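Local coordinates for putative exported protein (Bordetella pertussis Tohama I, PDB 2PFZ) that binds pyroglutamic acid in the periplasm as an extracytoplasmic solute receptor, probably delivering it to a tripartite ATP-independent (TRAP) transporter, at residues A[7-12]-A[117-122]; A[46-51]-A[161-166]; A[65-70]-A[77-82]. All coordinates share one frame; numbering follows the deposited sequence.

Interaction 1 of 3, residues A[7-12]-A[117-122]. With PCA (pyroglutamic acid), chain B.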
loop_
_atom_site.group_PDB
_atom_site.type_symbol
_atom_site.label_atom_id
_atom_site.label_comp_id
_atom_site.label_asym_id
_atom_site.label_seq_id
_atom_site.Cartn_x
_atom_site.Cartn_y
_atom_site.Cartn_z
ATOM N N THR A 7 9.134 -2.848 9.091
ATOM C CA THR A 7 8.155 -2.072 8.351
ATOM C C THR A 7 8.778 -0.745 7.935
ATOM O O THR A 7 9.683 -0.209 8.619
ATOM C CB THR A 7 6.850 -1.870 9.178
ATOM O OG1 THR A 7 6.013 -0.906 8.534
ATOM C CG2 THR A 7 7.120 -1.352 10.598
ATOM N N ALA A 8 8.292 -0.220 6.813
ATOM C CA ALA A 8 8.801 1.016 6.257
ATOM C C ALA A 8 8.157 2.296 6.829
ATOM O O ALA A 8 8.606 3.399 6.513
ATOM C CB ALA A 8 8.701 0.958 4.720
ATOM N N TYR A 9 7.157 2.143 7.708
ATOM C CA TYR A 9 6.302 3.252 8.162
ATOM C C TYR A 9 6.456 3.504 9.657
ATOM O O TYR A 9 6.925 2.602 10.384
ATOM C CB TYR A 9 4.838 2.951 7.766
ATOM C CG TYR A 9 4.793 2.562 6.322
ATOM C CD1 TYR A 9 4.971 3.523 5.334
ATOM C CD2 TYR A 9 4.651 1.232 5.931
ATOM C CE1 TYR A 9 4.985 3.186 4.011
ATOM C CE2 TYR A 9 4.666 0.884 4.619
ATOM C CZ TYR A 9 4.824 1.872 3.647
ATOM O OH TYR A 9 4.861 1.536 2.321
ATOM N N PRO A 10 6.112 4.732 10.113
ATOM C CA PRO A 10 6.376 5.146 11.479
ATOM C C PRO A 10 5.361 4.576 12.478
ATOM O O PRO A 10 4.302 4.062 12.092
ATOM C CB PRO A 10 6.270 6.678 11.389
ATOM C CG PRO A 10 5.225 6.890 10.418
ATOM C CD PRO A 10 5.448 5.822 9.359
ATOM N N ALA A 11 5.687 4.661 13.760
ATOM C CA ALA A 11 4.823 4.118 14.789
ATOM C C ALA A 11 3.391 4.674 14.732
ATOM O O ALA A 11 2.444 3.949 15.026
ATOM C CB ALA A 11 5.435 4.349 16.189
ATOM N N SER A 12 3.235 5.937 14.331
ATOM C CA SER A 12 1.911 6.571 14.299
ATOM C C SER A 12 1.055 6.124 13.107
ATOM O O SER A 12 -0.152 6.377 13.059
ATOM C CB SER A 12 2.017 8.097 14.366
ATOM O OG SER A 12 2.759 8.606 13.283
ATOM N N VAL A 117 -3.545 -5.627 4.025
ATOM C CA VAL A 117 -4.521 -4.585 4.291
ATOM C C VAL A 117 -4.389 -3.371 3.395
ATOM O O VAL A 117 -3.297 -2.978 3.039
ATOM C CB VAL A 117 -4.783 -4.234 5.812
ATOM C CG1 VAL A 117 -4.037 -5.139 6.850
ATOM C CG2 VAL A 117 -4.759 -2.750 6.125
ATOM N N ALA A 118 -5.532 -2.816 3.015
ATOM C CA ALA A 118 -5.552 -1.679 2.101
ATOM C C ALA A 118 -5.245 -0.385 2.830
ATOM O O ALA A 118 -5.780 -0.133 3.902
ATOM C CB ALA A 118 -6.921 -1.565 1.423
ATOM N N TRP A 119 -4.381 0.424 2.223
ATOM C CA TRP A 119 -4.250 1.841 2.557
ATOM C C TRP A 119 -5.566 2.521 2.143
ATOM O O TRP A 119 -6.317 1.979 1.332
ATOM C CB TRP A 119 -3.118 2.465 1.729
ATOM C CG TRP A 119 -1.709 2.161 2.187
ATOM C CD1 TRP A 119 -0.930 1.109 1.808
ATOM C CD2 TRP A 119 -0.918 2.961 3.051
ATOM N NE1 TRP A 119 0.317 1.196 2.387
ATOM C CE2 TRP A 119 0.344 2.321 3.180
ATOM C CE3 TRP A 119 -1.155 4.140 3.762
ATOM C CZ2 TRP A 119 1.366 2.844 3.963
ATOM C CZ3 TRP A 119 -0.139 4.656 4.548
ATOM C CH2 TRP A 119 1.112 4.014 4.633
ATOM N N PRO A 120 -5.851 3.716 2.697
ATOM C CA PRO A 120 -7.049 4.468 2.274
ATOM C C PRO A 120 -7.031 4.922 0.798
ATOM O O PRO A 120 -5.988 4.878 0.128
ATOM C CB PRO A 120 -7.069 5.646 3.240
ATOM C CG PRO A 120 -6.232 5.115 4.471
ATOM C CD PRO A 120 -5.147 4.392 3.800
ATOM N N PRO A 121 -8.208 5.305 0.267
ATOM C CA PRO A 121 -8.300 5.665 -1.150
ATOM C C PRO A 121 -7.386 6.814 -1.536
ATOM O O PRO A 121 -7.256 7.788 -0.786
ATOM C CB PRO A 121 -9.770 6.047 -1.307
ATOM C CG PRO A 121 -10.466 5.237 -0.233
ATOM C CD PRO A 121 -9.534 5.381 0.927
ATOM N N GLN A 122 -6.728 6.664 -2.669
ATOM C CA GLN A 122 -5.624 7.555 -3.020
ATOM C C GLN A 122 -6.075 8.807 -3.719
ATOM O O GLN A 122 -6.772 8.733 -4.735
ATOM C CB GLN A 122 -4.629 6.833 -3.905
ATOM C CG GLN A 122 -4.145 5.516 -3.262
ATOM C CD GLN A 122 -3.075 5.681 -2.197
ATOM O OE1 GLN A 122 -3.311 5.424 -1.006
ATOM N NE2 GLN A 122 -1.899 6.052 -2.611
HETATM N N PCA B . 0.931 5.929 1.673
HETATM C CA PCA B . 2.144 5.191 1.269
HETATM C CB PCA B . 1.825 4.166 0.180
HETATM C CG PCA B . 0.346 4.318 -0.123
HETATM C CD PCA B . -0.116 5.355 0.859
HETATM O OE PCA B . -1.307 5.672 1.000
HETATM C C PCA B . 3.093 6.207 0.675
HETATM O O PCA B . 4.300 5.968 0.538
HETATM O OXT PCA B . 2.635 7.305 0.319
#

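Interaction 2 of 3, residues A[46-51]-A[161-166]. With PCA (pyroglutamic acid), chain B.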
loop_
_atom_site.group_PDB
_atom_site.type_symbol
_atom_site.label_atom_id
_atom_site.label_comp_id
_atom_site.label_asym_id
_atom_site.label_seq_id
_atom_site.Cartn_x
_atom_site.Cartn_y
_atom_site.Cartn_z
ATOM N N LYS A 46 14.501 -1.007 4.354
ATOM C CA LYS A 46 13.680 0.038 3.697
ATOM C C LYS A 46 12.639 -0.612 2.790
ATOM O O LYS A 46 12.757 -1.788 2.473
ATOM C CB LYS A 46 14.581 0.929 2.848
ATOM C CG LYS A 46 15.573 1.764 3.648
ATOM C CD LYS A 46 16.596 2.314 2.711
ATOM C CE LYS A 46 17.312 3.507 3.299
ATOM N NZ LYS A 46 17.991 3.088 4.521
ATOM N N ALA A 47 11.634 0.153 2.367
ATOM C CA ALA A 47 10.510 -0.407 1.597
ATOM C C ALA A 47 10.942 -1.318 0.451
ATOM O O ALA A 47 10.445 -2.468 0.368
ATOM C CB ALA A 47 9.581 0.704 1.081
ATOM N N PRO A 48 11.867 -0.847 -0.420
ATOM C CA PRO A 48 12.230 -1.686 -1.561
ATOM C C PRO A 48 12.960 -2.970 -1.191
ATOM O O PRO A 48 13.048 -3.875 -2.043
ATOM C CB PRO A 48 13.177 -0.791 -2.382
ATOM C CG PRO A 48 12.886 0.612 -1.925
ATOM C CD PRO A 48 12.606 0.438 -0.450
ATOM N N GLU A 49 13.442 -3.046 0.057
ATOM C CA GLU A 49 14.326 -4.148 0.519
ATOM C C GLU A 49 13.623 -5.289 1.247
ATOM O O GLU A 49 14.189 -6.384 1.384
ATOM C CB GLU A 49 15.406 -3.604 1.452
ATOM C CG GLU A 49 16.298 -2.555 0.845
ATOM C CD GLU A 49 17.182 -1.865 1.866
ATOM O OE1 GLU A 49 16.988 -2.059 3.106
ATOM O OE2 GLU A 49 18.052 -1.082 1.404
ATOM N N ILE A 50 12.397 -5.055 1.703
ATOM C CA ILE A 50 11.796 -5.953 2.711
ATOM C C ILE A 50 11.464 -7.349 2.137
ATOM O O ILE A 50 11.668 -8.379 2.819
ATOM C CB ILE A 50 10.632 -5.273 3.502
ATOM C CG1 ILE A 50 11.176 -4.126 4.378
ATOM C CG2 ILE A 50 9.879 -6.289 4.380
ATOM C CD1 ILE A 50 10.105 -3.201 4.949
ATOM N N LYS A 51 11.025 -7.407 0.876
ATOM C CA LYS A 51 10.639 -8.696 0.300
ATOM C C LYS A 51 11.868 -9.590 0.178
ATOM O O LYS A 51 11.808 -10.773 0.536
ATOM C CB LYS A 51 9.930 -8.569 -1.059
ATOM C CG LYS A 51 9.352 -9.923 -1.620
ATOM C CD LYS A 51 8.887 -9.778 -3.112
ATOM C CE LYS A 51 9.911 -10.470 -4.073
ATOM N NZ LYS A 51 11.360 -10.522 -3.492
ATOM N N THR A 161 11.037 9.021 -7.202
ATOM C CA THR A 161 10.647 8.158 -6.073
ATOM C C THR A 161 11.239 8.633 -4.766
ATOM O O THR A 161 12.460 8.857 -4.671
ATOM C CB THR A 161 11.100 6.710 -6.307
ATOM O OG1 THR A 161 10.386 6.180 -7.414
ATOM C CG2 THR A 161 10.850 5.833 -5.094
ATOM N N VAL A 162 10.372 8.773 -3.764
ATOM C CA VAL A 162 10.774 9.098 -2.416
ATOM C C VAL A 162 9.991 8.223 -1.457
ATOM O O VAL A 162 8.746 8.248 -1.452
ATOM C CB VAL A 162 10.508 10.593 -2.064
ATOM C CG1 VAL A 162 11.155 10.941 -0.745
ATOM C CG2 VAL A 162 11.030 11.498 -3.158
ATOM N N GLN A 163 10.703 7.446 -0.634
ATOM C CA GLN A 163 10.005 6.628 0.370
ATOM C C GLN A 163 9.345 7.510 1.409
ATOM O O GLN A 163 9.751 8.660 1.569
ATOM C CB GLN A 163 10.944 5.606 1.003
ATOM C CG GLN A 163 11.616 4.722 -0.052
ATOM C CD GLN A 163 10.598 4.017 -0.930
ATOM O OE1 GLN A 163 9.521 3.650 -0.461
ATOM N NE2 GLN A 163 10.912 3.856 -2.213
ATOM N N GLN A 164 8.336 6.988 2.114
ATOM C CA GLN A 164 7.609 7.815 3.079
ATOM C C GLN A 164 8.533 8.351 4.172
ATOM O O GLN A 164 8.350 9.470 4.647
ATOM C CB GLN A 164 6.426 7.079 3.740
ATOM C CG GLN A 164 5.566 8.038 4.558
ATOM C CD GLN A 164 4.253 7.442 5.072
ATOM O OE1 GLN A 164 3.880 7.644 6.230
ATOM N NE2 GLN A 164 3.553 6.743 4.214
ATOM N N ALA A 165 9.511 7.534 4.572
ATOM C CA ALA A 165 10.491 7.925 5.598
ATOM C C ALA A 165 11.330 9.156 5.227
ATOM O O ALA A 165 11.884 9.816 6.129
ATOM C CB ALA A 165 11.405 6.743 5.970
ATOM N N GLU A 166 11.419 9.441 3.918
ATOM C CA GLU A 166 12.127 10.612 3.370
ATOM C C GLU A 166 11.230 11.699 2.780
ATOM O O GLU A 166 11.733 12.662 2.186
ATOM C CB GLU A 166 13.125 10.196 2.284
ATOM C CG GLU A 166 14.428 9.662 2.822
ATOM C CD GLU A 166 14.307 8.242 3.270
ATOM O OE1 GLU A 166 13.855 7.401 2.458
ATOM O OE2 GLU A 166 14.662 7.956 4.436
HETATM N N PCA B . 0.931 5.929 1.673
HETATM C CA PCA B . 2.144 5.191 1.269
HETATM C CB PCA B . 1.825 4.166 0.180
HETATM C CG PCA B . 0.346 4.318 -0.123
HETATM C CD PCA B . -0.116 5.355 0.859
HETATM O OE PCA B . -1.307 5.672 1.000
HETATM C C PCA B . 3.093 6.207 0.675
HETATM O O PCA B . 4.300 5.968 0.538
HETATM O OXT PCA B . 2.635 7.305 0.319
#

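Interaction 3 of 3, residues A[65-70]-A[77-82]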
loop_
_atom_site.group_PDB
_atom_site.type_symbol
_atom_site.label_atom_id
_atom_site.label_comp_id
_atom_site.label_asym_id
_atom_site.label_seq_id
_atom_site.Cartn_x
_atom_site.Cartn_y
_atom_site.Cartn_z
ATOM N N LEU A 65 4.776 -3.125 0.584
ATOM C CA LEU A 65 3.727 -2.504 -0.215
ATOM C C LEU A 65 3.748 -3.278 -1.513
ATOM O O LEU A 65 4.777 -3.279 -2.211
ATOM C CB LEU A 65 4.091 -1.053 -0.530
ATOM C CG LEU A 65 3.142 -0.313 -1.474
ATOM C CD1 LEU A 65 1.864 -0.013 -0.749
ATOM C CD2 LEU A 65 3.845 0.956 -2.011
ATOM N N LEU A 66 2.644 -3.940 -1.846
ATOM C CA LEU A 66 2.662 -4.860 -3.001
ATOM C C LEU A 66 3.155 -4.171 -4.263
ATOM O O LEU A 66 3.977 -4.720 -4.998
ATOM C CB LEU A 66 1.275 -5.459 -3.253
ATOM C CG LEU A 66 0.708 -6.355 -2.150
ATOM C CD1 LEU A 66 -0.754 -6.690 -2.379
ATOM C CD2 LEU A 66 1.554 -7.610 -2.041
ATOM N N THR A 67 2.627 -2.980 -4.534
ATOM C CA THR A 67 2.954 -2.263 -5.768
ATOM C C THR A 67 4.431 -1.853 -5.920
ATOM O O THR A 67 4.847 -1.511 -7.013
ATOM C CB THR A 67 2.004 -1.045 -6.039
ATOM O OG1 THR A 67 1.862 -0.238 -4.859
ATOM C CG2 THR A 67 0.636 -1.527 -6.514
ATOM N N ASN A 68 5.215 -1.880 -4.836
ATOM C CA ASN A 68 6.657 -1.658 -4.974
ATOM C C ASN A 68 7.305 -2.716 -5.850
ATOM O O ASN A 68 8.426 -2.510 -6.366
ATOM C CB ASN A 68 7.368 -1.643 -3.621
ATOM C CG ASN A 68 7.465 -0.262 -3.015
ATOM O OD1 ASN A 68 7.581 -0.122 -1.779
ATOM N ND2 ASN A 68 7.460 0.768 -3.867
ATOM N N PHE A 69 6.602 -3.840 -6.031
ATOM C CA PHE A 69 7.172 -4.993 -6.714
ATOM C C PHE A 69 6.562 -5.259 -8.088
ATOM O O PHE A 69 6.784 -6.299 -8.703
ATOM C CB PHE A 69 7.212 -6.191 -5.722
ATOM C CG PHE A 69 7.971 -5.845 -4.483
ATOM C CD1 PHE A 69 9.369 -5.861 -4.489
ATOM C CD2 PHE A 69 7.318 -5.341 -3.365
ATOM C CE1 PHE A 69 10.091 -5.442 -3.393
ATOM C CE2 PHE A 69 8.035 -4.936 -2.245
ATOM C CZ PHE A 69 9.417 -4.978 -2.253
ATOM N N ALA A 70 5.886 -4.232 -8.616
ATOM C CA ALA A 70 5.197 -4.303 -9.907
ATOM C C ALA A 70 6.111 -4.660 -11.074
ATOM O O ALA A 70 5.667 -5.319 -12.037
ATOM C CB ALA A 70 4.428 -2.996 -10.189
ATOM N N GLU A 77 1.205 -5.465 -9.330
ATOM C CA GLU A 77 0.756 -4.170 -9.878
ATOM C C GLU A 77 -0.735 -3.912 -9.693
ATOM O O GLU A 77 -1.160 -2.745 -9.627
ATOM C CB GLU A 77 1.130 -4.054 -11.363
ATOM C CG GLU A 77 0.746 -2.704 -11.998
ATOM C CD GLU A 77 1.230 -2.522 -13.426
ATOM O OE1 GLU A 77 1.923 -3.408 -13.960
ATOM O OE2 GLU A 77 0.908 -1.468 -14.021
ATOM N N LEU A 78 -1.512 -4.994 -9.583
ATOM C CA LEU A 78 -2.964 -4.986 -9.689
ATOM C C LEU A 78 -3.684 -3.941 -8.847
ATOM O O LEU A 78 -4.496 -3.182 -9.383
ATOM C CB LEU A 78 -3.538 -6.414 -9.456
ATOM C CG LEU A 78 -5.056 -6.576 -9.672
ATOM C CD1 LEU A 78 -5.514 -6.113 -11.077
ATOM C CD2 LEU A 78 -5.473 -8.033 -9.428
ATOM N N ASP A 79 -3.390 -3.876 -7.554
ATOM C CA ASP A 79 -4.088 -2.915 -6.680
ATOM C C ASP A 79 -3.597 -1.452 -6.799
ATOM O O ASP A 79 -4.078 -0.580 -6.070
ATOM C CB ASP A 79 -4.147 -3.411 -5.218
ATOM C CG ASP A 79 -2.819 -3.320 -4.485
ATOM O OD1 ASP A 79 -1.925 -2.520 -4.867
ATOM O OD2 ASP A 79 -2.692 -4.030 -3.457
ATOM N N GLY A 80 -2.667 -1.203 -7.727
ATOM C CA GLY A 80 -2.225 0.157 -8.025
ATOM C C GLY A 80 -2.788 0.683 -9.329
ATOM O O GLY A 80 -2.489 1.820 -9.723
ATOM N N LEU A 81 -3.542 -0.142 -10.055
ATOM C CA LEU A 81 -4.132 0.333 -11.328
ATOM C C LEU A 81 -5.250 1.319 -10.997
ATOM O O LEU A 81 -6.098 0.977 -10.178
ATOM C CB LEU A 81 -4.711 -0.852 -12.111
ATOM C CG LEU A 81 -3.684 -1.875 -12.599
ATOM C CD1 LEU A 81 -4.419 -3.048 -13.296
ATOM C CD2 LEU A 81 -2.644 -1.238 -13.532
ATOM N N PRO A 82 -5.237 2.547 -11.579
ATOM C CA PRO A 82 -6.316 3.514 -11.235
ATOM C C PRO A 82 -7.685 3.192 -11.828
ATOM O O PRO A 82 -7.811 2.583 -12.900
ATOM C CB PRO A 82 -5.818 4.869 -11.791
ATOM C CG PRO A 82 -4.715 4.571 -12.686
ATOM C CD PRO A 82 -4.228 3.127 -12.487
HETATM O O HOH W 1 0.126 -1.930 -3.286
HETATM O O HOH W 2 3.765 -5.514 -13.830
#

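Interaction 1 of 3, residues A[7-12]-A[117-122]
W119 forms part of the pyroglutamate pocket of this DctP-family receptor, and Y9 backs it from the second shell, the two rings meeting in a T-shaped (edge-to-face) stack. The side chains bridge a wide gap, since their CA atoms are 12.0 Å apart. W119 is the edge partner: its six-membered ring and the Y9 ring have centroids separated by 5.0 Å and planes inclined at 77°. CZ2 of W119 stands 3.5 Å above the Y9 ring plane, over the ring centre, and its shortest approach is to Y9 CZ, at 3.6 Å. On the opposite face of Y9, CB of A8 sits 4.0 Å above the plane, so the phenol ring is held between an indole edge and a methyl group.

Both rings swing to the side of their own backbone N, anti to the carbonyl carbon, with chi1 at -49° in Y9 and -77° in W119; this lets the two side chains converge from separate backbones. The turned indole offers its edge to Y9 and one face to the ligand. PCA CD lies 3.3 Å above the W119 plane, displaced toward the rim, while W119 CE3 is 3.2 Å from PCA OE and W119 CZ3 is 3.3 Å from PCA N. The lactam thus rests over the benzo half of the indole. At the five-membered end, W119 NE1 is hydrogen-bonded to N208 OD1, which fixes the ring's rotation and satisfies a buried N-H.

Q122, further along the same loop, also lines the pocket, and R142, S181, S182 and T185 hydrogen-bond the ligand. Here the indole face carries the ligand while Y9 supports the indole at its edge, within the cleft of a periplasmic binding protein fold.

Interaction 2 of 3, residues A[46-51]-A[161-166]
The backbones of 46-51 and 161-166 approach most closely at A47 and Q163, whose CA atoms are 7.2 Å apart, a spacing that leaves the contact to side chains. Q163 carries it from one side, A47 and P48 from the other. The Q163 chain leaves beside its backbone N (chi1 -55°) and folds again at chi2 (-56°), which lays the carboxamide against both partners. Its OE1 comes to 3.3 Å from A47 CB, and its NE2 to 3.8 Å from P48 CG; the Q163 and P48 side chains approach from opposite directions. These are van der Waals contacts between an amide and aliphatic carbons, and the small area involved, 128 Å² summed over both sides, marks a light touch.

Each backbone is locally braced. K46 N donates a nearly straight bond of 3.0 Å to E49 OE1 (175°), meeting the carboxylate from well above its plane, and E49 N returns to K46 O at 2.8 Å; together they close the turn that leads into helix 50-55. Within 161-166, E166 N bonds to Q163 O at 3.0 Å, and E166 occupies the N-cap position of helix 167-172. K46 NZ and E166 OE2 have opposite charges but stand 5.9 Å apart, too far for a salt bridge, although a weak attraction is plausible.

The neighbouring Q164 turns the other way, into the pyroglutamate pocket, where its NE2 is 3.6 Å from PCA C. Its extended chain also touches Y9 and W119. Segment 161-166 follows edge strand 158-161 of the six-stranded sheet, whereas 46-51 runs into helix 50-55 beside strand 61-65. Contact between such parts across the ligand cleft is consistent with the closed, substrate-bound form of a periplasmic binding protein.

Interaction 3 of 3, residues A[65-70]-A[77-82]
T67 packs tightly against 77-82 through its methyl group, whereas the A70 end of the same contact is looser, a methyl touching the base of the E77 side chain; each end has its own water. The T67 methyl carbon CG2 lies 3.2 Å from D79 OD1 and 3.5 Å from G80 N; G80 has no side chain, and the methyl comes right up to its backbone. This placement follows from chi1 of 48°, which puts OG1 between the backbone N and the carbonyl carbon and sends CG2 across toward the second segment. Alongside it, L66 CD1 stands 3.5 Å from D79 OD2, the two side chains crossing at about a right angle.

Water 1 binds this tight end together. It accepts from T67 N at 3.0 Å and donates to D79 OD1 at 2.7 Å, so the amide of one 3-10 turn (66-68) is joined to the carboxylate of another (78-80). D79 OD2 has a separate partner, a salt bridge to K207 NZ, so that the two oxygens of the carboxylate are engaged by different groups.

At the other end aliphatic carbons meet, A70 CB touching E77 CB at 3.7 Å. E77 then runs out extended, its CG anti to the backbone N (chi1 -178°), carrying the carboxylate beyond the methyl of A70. Water 2 spans the remaining distance by donating to A70 O at 2.6 Å and to E77 OE1 at 2.8 Å. The same E77 OE1 forms a salt bridge with K286 NZ, tying this loop to helix 266-287.

Methyl-to-carboxylate packing and water relays thus join the two turns. Both acids are buried, yet each has a lysine and a water to compensate it, a pairing that would be expected to favour their ionised forms.

From the N terminus, 7-12 follows strand 2-6 and meets 117-122 at the end of strand 111-118, so interaction 1 closes a loop with 104 residues between its ends. Segment 46-51 lies inside that loop but pairs with 161-166 beyond it; interactions 1 and 2 therefore cross. Interaction 2 joins the start of helix 50-55 to the loop between strand 158-161 and helix 167-172. Interaction 3 is a short closure, six residues separating 65-70 from 77-82, and nests within both larger loops. L65 packs against W119 and Y9, and N68 and F69 touch A47 and P48. Interactions 1 and 2 both touch the ligand, while interaction 3 links the surroundings of strand 61-65 to helix 266-287.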